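Local coordinates for extracellular haem-binding protein (Streptomyces reticuli, PDB 3FPW) that binds and probably degrades haem outside the cell, and as an oligomer interacts with its cognate two-component sensor kinase, at residues A77-A91 with I168-Y182. Residues are numbered along the deposited sequence; the frame is centred on the assembly and turned at random.
Sequences AVEAAEKDGRHVSVA and IGVAGAPSGDLDEQY. With PO4 (phosphate ion), chain D.
The ring of Tyr182 is the bump that fills the hollow between helix 77-83 and the turn after it. One face lies flat on the helix, with Ala81 CA 3.7 Å from the ring centroid, a CH-pi contact over the centre. Small residues suit the wall of this hollow: the methyls of Ala80 and Ala81 brush the CD1 and CD2 sides of the ring. Ala77 lets the two helices come close, its CB 3.3 Å from Tyr182 O. With CG anti to the carbonyl carbon (chi1 -55°), the ring reaches to the helix end, and its OH donates to the anti lone pair of Asp84 OD2 (2.9 Å). Arg86 NH1 gives that OH a hydrogen bond at 3.0 Å, bent at 138°. A leucine in place of Tyr182 would probably leave Asp84 and Arg86 without the hydroxyl that links them and open a gap over Ala81. Glycine suits position 85 because phi is positive there, the backbone closing the helix in a Schellman motif. Beyond it the segments join as antiparallel strands, 89-94 and 163-171, in the central sheet of the HbpS-like fold, with helices 67-83 and 176-187 packed over the face carrying Val90 and Val170. Val170 CG1 fits against Val88 CB (3.7 Å), just before the strand, while its CG2 rests beside Val90 CG2. Gly172 is needed where the strand ends, since a side chain there would strike His87 O; its N donates a hydrogen bond to O1 of a phosphate ion (2.7 Å), probably from the crystallisation liquor. The Arg86 chain, bent at chi2 (57°), lays one guanidinium face over Pro174 CD and Leu178 CD1, the latter 3.5 Å from NH2, and an iron(III) ion lies about 3 Å from the nearest side-chain atom.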
loop_
_atom_site.group_PDB
_atom_site.type_symbol
_atom_site.label_atom_id
_atom_site.label_comp_id
_atom_site.label_asym_id
_atom_site.label_seq_id
_atom_site.Cartn_x
_atom_site.Cartn_y
_atom_site.Cartn_z
ATOM N N ALA A 77 25.980 -2.537 17.274
ATOM C CA ALA A 77 24.733 -2.608 18.022
ATOM C C ALA A 77 24.311 -4.065 18.149
ATOM O O ALA A 77 23.933 -4.507 19.225
ATOM C CB ALA A 77 23.653 -1.768 17.344
ATOM N N VAL A 78 24.389 -4.824 17.060
ATOM C CA VAL A 78 24.053 -6.245 17.146
ATOM C C VAL A 78 24.970 -6.939 18.147
ATOM O O VAL A 78 24.522 -7.714 18.992
ATOM C CB VAL A 78 24.142 -6.955 15.775
ATOM C CG1 VAL A 78 24.019 -8.480 15.953
ATOM C CG2 VAL A 78 23.063 -6.438 14.854
ATOM N N GLU A 79 26.266 -6.666 18.047
ATOM C CA GLU A 79 27.227 -7.330 18.936
ATOM C C GLU A 79 26.951 -7.027 20.391
ATOM O O GLU A 79 27.065 -7.910 21.234
ATOM C CB GLU A 79 28.654 -6.961 18.554
ATOM C CG GLU A 79 29.089 -7.612 17.230
ATOM C CD GLU A 79 30.332 -6.963 16.641
ATOM O OE1 GLU A 79 31.051 -6.262 17.391
ATOM O OE2 GLU A 79 30.585 -7.154 15.428
ATOM N N ALA A 80 26.568 -5.790 20.682
ATOM C CA ALA A 80 26.247 -5.419 22.055
ATOM C C ALA A 80 25.019 -6.180 22.543
ATOM O O ALA A 80 24.984 -6.682 23.664
ATOM C CB ALA A 80 26.037 -3.907 22.184
ATOM N N ALA A 81 23.995 -6.285 21.710
ATOM C CA ALA A 81 22.842 -7.098 22.096
ATOM C C ALA A 81 23.213 -8.579 22.278
ATOM O O ALA A 81 22.770 -9.229 23.234
ATOM C CB ALA A 81 21.711 -6.930 21.072
ATOM N N GLU A 82 24.012 -9.117 21.359
ATOM C CA GLU A 82 24.373 -10.525 21.409
ATOM C C GLU A 82 25.146 -10.859 22.671
ATOM O O GLU A 82 24.980 -11.948 23.228
ATOM C CB GLU A 82 25.191 -10.916 20.182
ATOM C CG GLU A 82 24.365 -11.093 18.928
ATOM C CD GLU A 82 25.229 -11.377 17.720
ATOM O OE1 GLU A 82 24.677 -11.740 16.670
ATOM O OE2 GLU A 82 26.461 -11.224 17.823
ATOM N N LYS A 83 25.977 -9.917 23.113
ATOM C CA LYS A 83 26.790 -10.084 24.345
ATOM C C LYS A 83 25.879 -10.320 25.539
ATOM O O LYS A 83 26.231 -11.065 26.480
ATOM C CB LYS A 83 27.630 -8.818 24.593
ATOM C CG LYS A 83 28.787 -8.982 25.596
ATOM C CD LYS A 83 29.661 -7.706 25.689
ATOM C CE LYS A 83 30.005 -7.131 24.299
ATOM N NZ LYS A 83 30.993 -5.994 24.345
ATOM N N ASP A 84 24.706 -9.688 25.498
ATOM C CA ASP A 84 23.720 -9.764 26.574
ATOM C C ASP A 84 22.682 -10.848 26.370
ATOM O O ASP A 84 21.756 -10.987 27.168
ATOM C CB ASP A 84 22.984 -8.440 26.696
ATOM C CG ASP A 84 23.873 -7.321 27.157
ATOM O OD1 ASP A 84 25.074 -7.566 27.446
ATOM O OD2 ASP A 84 23.357 -6.194 27.235
ATOM N N GLY A 85 22.829 -11.623 25.312
ATOM C CA GLY A 85 21.864 -12.669 25.003
ATOM C C GLY A 85 20.544 -12.138 24.478
ATOM O O GLY A 85 19.500 -12.787 24.652
ATOM N N ARG A 86 20.572 -10.950 23.875
ATOM C CA ARG A 86 19.380 -10.353 23.275
ATOM C C ARG A 86 19.364 -10.585 21.768
ATOM O O ARG A 86 20.409 -10.806 21.145
ATOM C CB ARG A 86 19.272 -8.845 23.584
ATOM C CG ARG A 86 18.325 -8.477 24.741
ATOM C CD ARG A 86 18.755 -9.188 25.996
ATOM N NE ARG A 86 17.892 -9.000 27.171
ATOM C CZ ARG A 86 18.166 -8.157 28.158
ATOM N NH1 ARG A 86 19.238 -7.369 28.079
ATOM N NH2 ARG A 86 17.364 -8.087 29.225
ATOM N N HIS A 87 18.167 -10.536 21.196
ATOM C CA HIS A 87 17.968 -10.841 19.780
ATOM C C HIS A 87 17.274 -9.664 19.130
ATOM O O HIS A 87 16.108 -9.437 19.398
ATOM C CB HIS A 87 17.076 -12.079 19.685
ATOM C CG HIS A 87 17.590 -13.213 20.498
ATOM N ND1 HIS A 87 18.610 -14.025 20.065
ATOM C CD2 HIS A 87 17.265 -13.639 21.744
ATOM C CE1 HIS A 87 18.882 -14.922 20.999
ATOM N NE2 HIS A 87 18.082 -14.705 22.029
ATOM N N VAL A 88 17.997 -8.896 18.314
ATOM C CA VAL A 88 17.474 -7.603 17.865
ATOM C C VAL A 88 17.634 -7.464 16.373
ATOM O O VAL A 88 18.425 -8.183 15.757
ATOM C CB VAL A 88 18.182 -6.409 18.541
ATOM C CG1 VAL A 88 18.022 -6.493 20.081
ATOM C CG2 VAL A 88 19.683 -6.289 18.114
ATOM N N SER A 89 16.859 -6.562 15.788
ATOM C CA SER A 89 17.144 -6.069 14.458
ATOM C C SER A 89 17.691 -4.662 14.597
ATOM O O SER A 89 17.346 -3.932 15.549
ATOM C CB SER A 89 15.878 -6.033 13.572
ATOM O OG SER A 89 15.348 -7.329 13.329
ATOM N N VAL A 90 18.510 -4.256 13.631
ATOM C CA VAL A 90 19.161 -2.952 13.683
ATOM C C VAL A 90 19.042 -2.306 12.311
ATOM O O VAL A 90 19.194 -2.966 11.279
ATOM C CB VAL A 90 20.660 -3.073 14.093
ATOM C CG1 VAL A 90 21.312 -1.694 14.178
ATOM C CG2 VAL A 90 20.787 -3.773 15.437
ATOM N N ALA A 91 18.743 -1.014 12.297
ATOM C CA ALA A 91 18.707 -0.285 11.029
ATOM C C ALA A 91 19.509 0.980 11.145
ATOM O O ALA A 91 19.464 1.648 12.194
ATOM C CB ALA A 91 17.282 0.068 10.642
ATOM N N ILE A 168 20.318 5.503 14.121
ATOM C CA ILE A 168 20.480 4.075 14.337
ATOM C C ILE A 168 19.301 3.617 15.189
ATOM O O ILE A 168 19.022 4.227 16.233
ATOM C CB ILE A 168 21.777 3.776 15.089
ATOM C CG1 ILE A 168 22.966 4.281 14.277
ATOM C CG2 ILE A 168 21.875 2.275 15.352
ATOM C CD1 ILE A 168 24.306 4.212 15.017
ATOM N N GLY A 169 18.585 2.602 14.713
ATOM C CA GLY A 169 17.407 2.090 15.405
ATOM C C GLY A 169 17.545 0.617 15.735
ATOM O O GLY A 169 18.090 -0.141 14.961
ATOM N N VAL A 170 17.081 0.221 16.924
ATOM C CA VAL A 170 17.190 -1.162 17.385
ATOM C C VAL A 170 15.864 -1.564 17.936
ATOM O O VAL A 170 15.190 -0.758 18.600
ATOM C CB VAL A 170 18.249 -1.305 18.496
ATOM C CG1 VAL A 170 18.304 -2.754 19.053
ATOM C CG2 VAL A 170 19.600 -0.920 17.932
ATOM N N ALA A 171 15.468 -2.785 17.648
ATOM C CA ALA A 171 14.215 -3.285 18.215
ATOM C C ALA A 171 14.328 -4.770 18.490
ATOM O O ALA A 171 15.150 -5.443 17.872
ATOM C CB ALA A 171 13.056 -2.999 17.221
ATOM N N GLY A 172 13.569 -5.283 19.462
ATOM C CA GLY A 172 13.606 -6.723 19.738
ATOM C C GLY A 172 14.020 -7.069 21.155
ATOM O O GLY A 172 13.824 -8.204 21.587
ATOM N N ALA A 173 14.599 -6.108 21.881
ATOM C CA ALA A 173 14.934 -6.337 23.289
ATOM C C ALA A 173 13.671 -6.227 24.144
ATOM O O ALA A 173 12.621 -5.762 23.675
ATOM C CB ALA A 173 15.991 -5.348 23.782
ATOM N N PRO A 174 13.769 -6.648 25.408
ATOM C CA PRO A 174 12.581 -6.674 26.244
ATOM C C PRO A 174 12.030 -5.301 26.601
ATOM O O PRO A 174 10.900 -5.194 27.093
ATOM C CB PRO A 174 13.058 -7.386 27.513
ATOM C CG PRO A 174 14.274 -8.076 27.170
ATOM C CD PRO A 174 14.899 -7.376 26.017
ATOM N N SER A 175 12.804 -4.253 26.365
ATOM C CA SER A 175 12.319 -2.894 26.611
ATOM C C SER A 175 12.948 -1.951 25.598
ATOM O O SER A 175 14.031 -2.222 25.053
ATOM C CB SER A 175 12.638 -2.430 28.043
ATOM O OG SER A 175 14.024 -2.143 28.204
ATOM N N GLY A 176 12.251 -0.854 25.335
ATOM C CA GLY A 176 12.785 0.187 24.452
ATOM C C GLY A 176 14.059 0.783 25.026
ATOM O O GLY A 176 14.978 1.158 24.290
ATOM N N ASP A 177 14.133 0.865 26.345
ATOM C CA ASP A 177 15.321 1.443 26.952
ATOM C C ASP A 177 16.540 0.549 26.683
ATOM O O ASP A 177 17.619 1.051 26.382
ATOM C CB ASP A 177 15.115 1.696 28.441
ATOM C CG ASP A 177 14.213 2.909 28.712
ATOM O OD1 ASP A 177 13.996 3.758 27.798
ATOM O OD2 ASP A 177 13.716 3.005 29.848
ATOM N N LEU A 178 16.362 -0.769 26.757
ATOM C CA LEU A 178 17.448 -1.677 26.388
ATOM C C LEU A 178 17.764 -1.537 24.897
ATOM O O LEU A 178 18.928 -1.475 24.525
ATOM C CB LEU A 178 17.107 -3.126 26.714
ATOM C CG LEU A 178 17.231 -3.448 28.195
ATOM C CD1 LEU A 178 16.528 -4.768 28.426
ATOM C CD2 LEU A 178 18.710 -3.523 28.546
ATOM N N ASP A 179 16.739 -1.494 24.046
ATOM C CA ASP A 179 16.987 -1.274 22.609
ATOM C C ASP A 179 17.894 -0.063 22.431
ATOM O O ASP A 179 18.855 -0.072 21.642
ATOM C CB ASP A 179 15.700 -0.950 21.846
ATOM C CG ASP A 179 14.778 -2.141 21.654
ATOM O OD1 ASP A 179 15.275 -3.283 21.516
ATOM O OD2 ASP A 179 13.529 -1.923 21.588
ATOM N N GLU A 180 17.563 1.010 23.138
ATOM C CA GLU A 180 18.292 2.254 22.939
ATOM C C GLU A 180 19.718 2.185 23.482
ATOM O O GLU A 180 20.613 2.835 22.947
ATOM C CB GLU A 180 17.517 3.456 23.487
ATOM C CG GLU A 180 17.794 4.708 22.693
ATOM C CD GLU A 180 16.860 5.835 23.072
ATOM O OE1 GLU A 180 17.261 6.690 23.891
ATOM O OE2 GLU A 180 15.724 5.846 22.564
ATOM N N GLN A 181 19.930 1.397 24.539
ATOM C CA GLN A 181 21.288 1.082 24.990
ATOM C C GLN A 181 22.105 0.491 23.847
ATOM O O GLN A 181 23.245 0.890 23.612
ATOM C CB GLN A 181 21.237 0.091 26.156
ATOM C CG GLN A 181 22.582 -0.318 26.758
ATOM C CD GLN A 181 22.408 -1.200 28.002
ATOM O OE1 GLN A 181 22.709 -2.392 27.978
ATOM N NE2 GLN A 181 21.896 -0.617 29.077
ATOM N N TYR A 182 21.534 -0.470 23.134
ATOM C CA TYR A 182 22.299 -1.106 22.060
ATOM C C TYR A 182 22.491 -0.167 20.867
ATOM O O TYR A 182 23.536 -0.203 20.201
ATOM C CB TYR A 182 21.620 -2.396 21.612
ATOM C CG TYR A 182 21.395 -3.360 22.759
ATOM C CD1 TYR A 182 22.395 -3.596 23.690
ATOM C CD2 TYR A 182 20.211 -4.050 22.882
ATOM C CE1 TYR A 182 22.204 -4.472 24.736
ATOM C CE2 TYR A 182 20.000 -4.927 23.918
ATOM C CZ TYR A 182 21.009 -5.139 24.845
ATOM O OH TYR A 182 20.825 -6.021 25.894
HETATM P P PO4 D . 10.395 -3.268 20.021
HETATM O O1 PO4 D . 11.768 -3.652 20.563
HETATM O O2 PO4 D . 9.407 -3.521 21.131
HETATM O O3 PO4 D . 10.453 -1.797 19.765
HETATM O O4 PO4 D . 9.929 -3.985 18.733
HETATM O O HOH W 1 15.803 -9.791 22.867
#